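Local coordinates for uncharacterized protein BAD_0989 (Bifidobacterium adolescentis ATCC 15703, PDB 3CYM) that is of unknown function but probably acts as a 3'-5' exonuclease of the ribonuclease D type on nucleic acids, at residues Val17-Asp22 against Asp164-Ala169; Asp44-Ser49 against Leu59-Arg64. All blocks are in the same frame, centred on the assembly; numbering follows the deposited sequence. Where two conformers were deposited one is given.

Interaction 1: residues Val17-Asp22 against Asp164-Ala169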
loop_
_atom_site.group_PDB
_atom_site.type_symbol
_atom_site.label_atom_id
_atom_site.label_comp_id
_atom_site.label_asym_id
_atom_site.label_seq_id
_atom_site.Cartn_x
_atom_site.Cartn_y
_atom_site.Cartn_z
ATOM N N VAL A 17 16.992 5.881 -21.513
ATOM C CA VAL A 17 17.030 5.966 -20.055
ATOM C C VAL A 17 17.298 7.419 -19.645
ATOM O O VAL A 17 18.333 7.985 -20.002
ATOM C CB VAL A 17 18.105 5.027 -19.464
ATOM C CG1 VAL A 17 17.928 4.885 -17.966
ATOM C CG2 VAL A 17 18.025 3.665 -20.116
ATOM N N PRO A 18 16.346 8.035 -18.918
ATOM C CA PRO A 18 16.473 9.423 -18.467
ATOM C C PRO A 18 17.492 9.607 -17.348
ATOM O O PRO A 18 17.793 8.662 -16.620
ATOM C CB PRO A 18 15.068 9.762 -17.945
ATOM C CG PRO A 18 14.207 8.619 -18.315
ATOM C CD PRO A 18 15.076 7.436 -18.491
ATOM N N ASN A 19 18.019 10.825 -17.230
ATOM C CA ASN A 19 18.808 11.225 -16.080
ATOM C C ASN A 19 17.853 11.653 -14.989
ATOM O O ASN A 19 16.736 12.087 -15.269
ATOM C CB ASN A 19 19.728 12.400 -16.418
ATOM C CG ASN A 19 20.690 12.098 -17.547
ATOM O OD1 ASN A 19 20.907 10.942 -17.913
ATOM N ND2 ASN A 19 21.282 13.148 -18.104
ATOM N N VAL A 20 18.288 11.534 -13.746
ATOM C CA VAL A 20 17.481 11.971 -12.616
ATOM C C VAL A 20 17.450 13.510 -12.546
ATOM O O VAL A 20 18.447 14.181 -12.818
ATOM C CB VAL A 20 17.947 11.288 -11.289
ATOM C CG1 VAL A 20 19.405 11.585 -11.002
ATOM C CG2 VAL A 20 17.060 11.662 -10.104
ATOM N N ILE A 21 16.271 14.052 -12.253
ATOM C CA ILE A 21 16.102 15.467 -12.004
ATOM C C ILE A 21 16.273 15.701 -10.504
ATOM O O ILE A 21 15.465 15.241 -9.686
ATOM C CB ILE A 21 14.745 15.969 -12.512
ATOM C CG1 ILE A 21 14.677 15.821 -14.038
ATOM C CG2 ILE A 21 14.550 17.412 -12.135
ATOM C CD1 ILE A 21 13.285 15.864 -14.623
ATOM N N ASP A 22 17.359 16.385 -10.154
ATOM C CA ASP A 22 17.722 16.599 -8.754
ATOM C C ASP A 22 18.219 18.009 -8.451
ATOM O O ASP A 22 18.692 18.276 -7.346
ATOM C CB ASP A 22 18.720 15.534 -8.257
ATOM C CG ASP A 22 20.013 15.467 -9.076
ATOM O OD1 ASP A 22 20.696 14.425 -8.961
ATOM O OD2 ASP A 22 20.364 16.411 -9.826
ATOM N N ASP A 164 20.400 0.959 -14.453
ATOM C CA ASP A 164 19.386 -0.102 -14.522
ATOM C C ASP A 164 18.118 0.241 -13.744
ATOM O O ASP A 164 16.999 -0.029 -14.220
ATOM C CB ASP A 164 19.944 -1.422 -13.990
ATOM C CG ASP A 164 20.982 -2.036 -14.905
ATOM O OD1 ASP A 164 20.729 -2.143 -16.128
ATOM O OD2 ASP A 164 22.051 -2.430 -14.389
ATOM N N TRP A 165 18.306 0.843 -12.563
ATOM C CA TRP A 165 17.214 1.252 -11.670
ATOM C C TRP A 165 16.426 2.406 -12.275
ATOM O O TRP A 165 15.189 2.419 -12.217
ATOM C CB TRP A 165 17.762 1.694 -10.311
ATOM C CG TRP A 165 18.378 0.612 -9.461
ATOM C CD1 TRP A 165 18.843 -0.607 -9.873
ATOM C CD2 TRP A 165 18.639 0.685 -8.056
ATOM N NE1 TRP A 165 19.358 -1.305 -8.804
ATOM C CE2 TRP A 165 19.249 -0.534 -7.677
ATOM C CE3 TRP A 165 18.404 1.660 -7.073
ATOM C CZ2 TRP A 165 19.633 -0.802 -6.358
ATOM C CZ3 TRP A 165 18.776 1.393 -5.772
ATOM C CH2 TRP A 165 19.394 0.174 -5.422
ATOM N N ARG A 166 17.156 3.381 -12.830
ATOM C CA ARG A 166 16.552 4.511 -13.534
ATOM C C ARG A 166 15.723 4.006 -14.708
ATOM O O ARG A 166 14.658 4.530 -14.984
ATOM C CB ARG A 166 17.623 5.491 -14.023
ATOM C CG ARG A 166 18.152 6.438 -12.946
ATOM C CD ARG A 166 18.966 7.583 -13.542
ATOM N NE ARG A 166 20.337 7.190 -13.874
ATOM C CZ ARG A 166 20.791 6.977 -15.108
ATOM N NH1 ARG A 166 19.989 7.114 -16.154
ATOM N NH2 ARG A 166 22.056 6.625 -15.297
ATOM N N ASN A 167 16.235 2.978 -15.384
ATOM C CA ASN A 167 15.546 2.313 -16.492
ATOM C C ASN A 167 14.244 1.629 -16.054
ATOM O O ASN A 167 13.205 1.774 -16.722
ATOM C CB ASN A 167 16.488 1.313 -17.178
ATOM C CG ASN A 167 15.887 0.694 -18.407
ATOM O OD1 ASN A 167 15.329 1.384 -19.252
ATOM N ND2 ASN A 167 16.003 -0.621 -18.521
ATOM N N TYR A 168 14.308 0.902 -14.935
ATOM C CA TYR A 168 13.127 0.299 -14.309
ATOM C C TYR A 168 12.068 1.345 -13.976
ATOM O O TYR A 168 10.888 1.149 -14.260
ATOM C CB TYR A 168 13.513 -0.479 -13.035
ATOM C CG TYR A 168 12.330 -0.975 -12.208
ATOM C CD1 TYR A 168 11.792 -2.254 -12.409
ATOM C CD2 TYR A 168 11.757 -0.173 -11.212
ATOM C CE1 TYR A 168 10.706 -2.714 -11.646
ATOM C CE2 TYR A 168 10.673 -0.619 -10.454
ATOM C CZ TYR A 168 10.157 -1.889 -10.672
ATOM O OH TYR A 168 9.084 -2.321 -9.915
ATOM N N ALA A 169 12.497 2.441 -13.352
ATOM C CA ALA A 169 11.595 3.489 -12.906
ATOM C C ALA A 169 10.950 4.229 -14.082
ATOM O O ALA A 169 9.774 4.595 -14.026
ATOM C CB ALA A 169 12.325 4.453 -12.000
HETATM O O HOH W 1 20.569 8.399 -18.513
#
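Val17 lays its two methyls against one turn of helix 163-174, CG1 over Arg166 and the start of Asn167, CG2 over the Asn167 amide: a worked example of how a loop is pinned to a helix with few bonds. The apolar part comes first. CG1, turned anti to the backbone N of Val17 (chi1 -167°), reaches over to the backbone of the helix, where it lies 3.6 Å from Asn167 N, and it also meets Arg166 NH1 at 3.5 Å. Val17 CG2 rests on the neighbouring amide, 3.6 Å from Asn167 OD1. That oxygen is buried here with no polar partner in the model, whereas ND2 of the same amide is hydrogen-bonded to Ala11 O. Cut back to an alanine, this valine side chain would probably leave a gap over Asn167 N and its amide and take away the apolar neighbour of Arg166 NH1.

The polar part belongs to Arg166, described in one of its two deposited conformers. Its chain bends at chi3 (-80°), which brings Arg166 NH1 to 2.7 Å from Pro18 O in a hydrogen bond. The donor stands above the carbonyl plane, and the N-H...O angle of 140° shows that the bond is not straight. Farther back, Arg166 CD passes 4.0 Å from Val20 N.

A water extends this link. It donates to Val17 O at 2.7 Å and to Asn19 OD1 at 2.6 Å, and accepts a weak bond from Arg166 NH1, so that one guanidinium nitrogen is tied to three successive residues of the loop. Beyond the loop, Ile21 bonds through its backbone to Leu71 and Asp73, at the end of strand 68-72. Within this contact no acid faces the arginine; a carbonyl and a weakly bonded water meet its charge, and the two deposited conformers are consistent with a surface attachment that leaves the side chain some freedom.

Interaction 2: residues Asp44-Ser49 against Leu59-Arg64; sequences DAERAS and LVQFKR. With NA (sodium ion), chain B; NA (sodium ion), chain C.
Gln61 and Asp44 stand side by side on one face of an antiparallel pair of strands, pointing the same way, while Glu46 crosses Gln61 at about a right angle. Gln61 NE2 packs 3.5 Å from Asp44 CB, but of the two acids it donates only to Glu46, reaching OE2 at 3.0 Å on the anti lone pair of that oxygen, with the carboxylate and amide planes 48° apart. NE2 also bonds to Ala169 O of helix 163-174, which probably steadies the amide.

Glu46 CG sits beside the backbone N (chi1 -58°) and the chain bends at chi2, carrying OE2 to a sodium ion 2.7 Å away. Asp44 OD2 binds the same ion at 2.7 Å and OD1 a second one at 2.8 Å. Asp172 completes the protein ligands of the first ion, and two waters bridge the pair. Behind the side chains, Gln61 N to Asp44 O is a nearly straight bond of 2.9 Å, and Glu46 N pairs with Leu59 O.

An Asp-Ala-Glu strand that, with Asp172 of helix 163-174, binds one sodium ion, with a second on Asp44 and waters, is consistent with the DEDD exonuclease site of the ribonuclease H-like fold, where the relatives bind two divalent metals.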
loop_
_atom_site.group_PDB
_atom_site.type_symbol
_atom_site.label_atom_id
_atom_site.label_comp_id
_atom_site.label_asym_id
_atom_site.label_seq_id
_atom_site.Cartn_x
_atom_site.Cartn_y
_atom_site.Cartn_z
ATOM N N ASP A 44 4.090 7.554 -11.242
ATOM C CA ASP A 44 4.490 6.471 -10.331
ATOM C C ASP A 44 5.437 7.002 -9.252
ATOM O O ASP A 44 5.874 8.153 -9.317
ATOM C CB ASP A 44 5.169 5.328 -11.100
ATOM C CG ASP A 44 5.006 3.996 -10.424
ATOM O OD1 ASP A 44 4.288 3.913 -9.410
ATOM O OD2 ASP A 44 5.607 3.007 -10.884
ATOM N N ALA A 45 5.758 6.160 -8.268
ATOM C CA ALA A 45 6.700 6.521 -7.215
ATOM C C ALA A 45 7.413 5.297 -6.682
ATOM O O ALA A 45 6.842 4.207 -6.620
ATOM C CB ALA A 45 5.995 7.240 -6.082
ATOM N N GLU A 46 8.664 5.488 -6.281
ATOM C CA GLU A 46 9.424 4.427 -5.640
ATOM C C GLU A 46 9.695 4.751 -4.180
ATOM O O GLU A 46 9.920 5.906 -3.821
ATOM C CB GLU A 46 10.741 4.175 -6.371
ATOM C CG GLU A 46 10.610 3.809 -7.859
ATOM C CD GLU A 46 9.642 2.665 -8.130
ATOM O OE1 GLU A 46 9.707 1.629 -7.443
ATOM O OE2 GLU A 46 8.798 2.789 -9.047
ATOM N N ARG A 47 9.680 3.718 -3.345
ATOM C CA ARG A 47 9.997 3.876 -1.933
ATOM C C ARG A 47 10.963 2.802 -1.436
ATOM O O ARG A 47 11.043 1.707 -1.990
ATOM C CB ARG A 47 8.729 3.948 -1.080
ATOM C CG ARG A 47 7.771 2.800 -1.248
ATOM C CD ARG A 47 6.376 3.205 -0.780
ATOM N NE ARG A 47 5.820 4.248 -1.636
ATOM C CZ ARG A 47 5.063 4.027 -2.708
ATOM N NH1 ARG A 47 4.623 5.051 -3.418
ATOM N NH2 ARG A 47 4.734 2.793 -3.071
ATOM N N ALA A 48 11.702 3.126 -0.387
ATOM C CA ALA A 48 12.727 2.228 0.115
ATOM C C ALA A 48 12.184 1.370 1.258
ATOM O O ALA A 48 12.774 1.328 2.340
ATOM C CB ALA A 48 13.935 3.032 0.551
ATOM N N SER A 49 11.051 0.704 1.001
ATOM C CA SER A 49 10.384 -0.167 1.972
ATOM C C SER A 49 11.273 -1.349 2.330
ATOM O O SER A 49 11.943 -1.909 1.460
ATOM C CB SER A 49 9.057 -0.682 1.408
ATOM O OG SER A 49 9.273 -1.497 0.269
ATOM N N LEU A 59 11.838 8.361 -4.997
ATOM C CA LEU A 59 11.795 8.699 -6.418
ATOM C C LEU A 59 10.348 8.903 -6.844
ATOM O O LEU A 59 9.429 8.304 -6.284
ATOM C CB LEU A 59 12.463 7.616 -7.280
ATOM C CG LEU A 59 12.692 7.928 -8.775
ATOM C CD1 LEU A 59 13.592 9.131 -9.016
ATOM C CD2 LEU A 59 13.254 6.721 -9.470
ATOM N N VAL A 60 10.163 9.761 -7.838
ATOM C CA VAL A 60 8.856 10.102 -8.357
ATOM C C VAL A 60 9.000 10.159 -9.891
ATOM O O VAL A 60 9.929 10.777 -10.407
ATOM C CB VAL A 60 8.368 11.413 -7.688
ATOM C CG1 VAL A 60 7.667 12.279 -8.632
ATOM C CG2 VAL A 60 7.490 11.110 -6.464
ATOM N N GLN A 61 8.118 9.456 -10.604
ATOM C CA GLN A 61 8.268 9.258 -12.049
ATOM C C GLN A 61 7.067 9.792 -12.797
ATOM O O GLN A 61 5.931 9.474 -12.450
ATOM C CB GLN A 61 8.450 7.777 -12.411
ATOM C CG GLN A 61 9.559 7.044 -11.688
ATOM C CD GLN A 61 9.040 6.012 -10.716
ATOM O OE1 GLN A 61 8.989 6.258 -9.518
ATOM N NE2 GLN A 61 8.637 4.857 -11.230
ATOM N N PHE A 62 7.331 10.593 -13.829
ATOM C CA PHE A 62 6.281 11.164 -14.664
ATOM C C PHE A 62 6.557 11.025 -16.143
ATOM O O PHE A 62 7.703 10.945 -16.561
ATOM C CB PHE A 62 6.054 12.637 -14.322
ATOM C CG PHE A 62 5.555 12.849 -12.934
ATOM C CD1 PHE A 62 4.316 12.341 -12.543
ATOM C CD2 PHE A 62 6.331 13.516 -12.001
ATOM C CE1 PHE A 62 3.852 12.513 -11.243
ATOM C CE2 PHE A 62 5.866 13.699 -10.706
ATOM C CZ PHE A 62 4.625 13.185 -10.324
ATOM N N LYS A 63 5.486 10.983 -16.927
ATOM C CA LYS A 63 5.586 11.081 -18.369
ATOM C C LYS A 63 4.389 11.846 -18.905
ATOM O O LYS A 63 3.243 11.601 -18.500
ATOM C CB LYS A 63 5.672 9.697 -19.039
ATOM C CG LYS A 63 6.047 9.794 -20.506
ATOM C CD LYS A 63 5.944 8.480 -21.250
ATOM C CE LYS A 63 6.541 8.649 -22.633
ATOM N NZ LYS A 63 6.455 7.421 -23.462
ATOM N N ARG A 64 4.665 12.784 -19.804
ATOM C CA ARG A 64 3.628 13.424 -20.593
ATOM C C ARG A 64 4.125 13.549 -22.024
ATOM O O ARG A 64 5.306 13.816 -22.246
ATOM C CB ARG A 64 3.291 14.797 -20.025
ATOM C CG ARG A 64 1.832 15.138 -20.135
ATOM C CD ARG A 64 1.484 16.420 -19.425
ATOM N NE ARG A 64 0.083 16.726 -19.666
ATOM C CZ ARG A 64 -0.493 17.903 -19.461
ATOM N NH1 ARG A 64 0.205 18.933 -18.995
ATOM N NH2 ARG A 64 -1.784 18.043 -19.726
HETATM NA NA NA B . 6.822 1.063 -9.534
HETATM NA NA NA C . 3.599 2.050 -7.497
HETATM O O HOH W 2 6.287 1.744 -7.338
HETATM O O HOH W 3 8.108 -0.680 -8.324
HETATM O O HOH W 4 4.503 0.682 -9.321
HETATM O O HOH W 5 1.858 2.987 -9.171
HETATM O O HOH W 6 1.411 1.272 -6.832
#

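Overall arrangement
Both contacts reach the same mixed sheet, and helix 163-174, part of interaction 1, packs on interaction 2, yet they lie at different depths. Interaction 1 is a surface contact that fixes the loop leading into edge strand 20-21 to one flank of the helix by van der Waals packing, a carbonyl bond and a water. Interaction 2 is wholly buried and joins the two strands of a hairpin inside the sheet, through a backbone ladder and acids that hold metal. The two meet at Ala169, whose CB packs 3.5 Å from Leu59 CD2. A single helix thus has loop packing on one flank and the metal-binding face of the sheet on another.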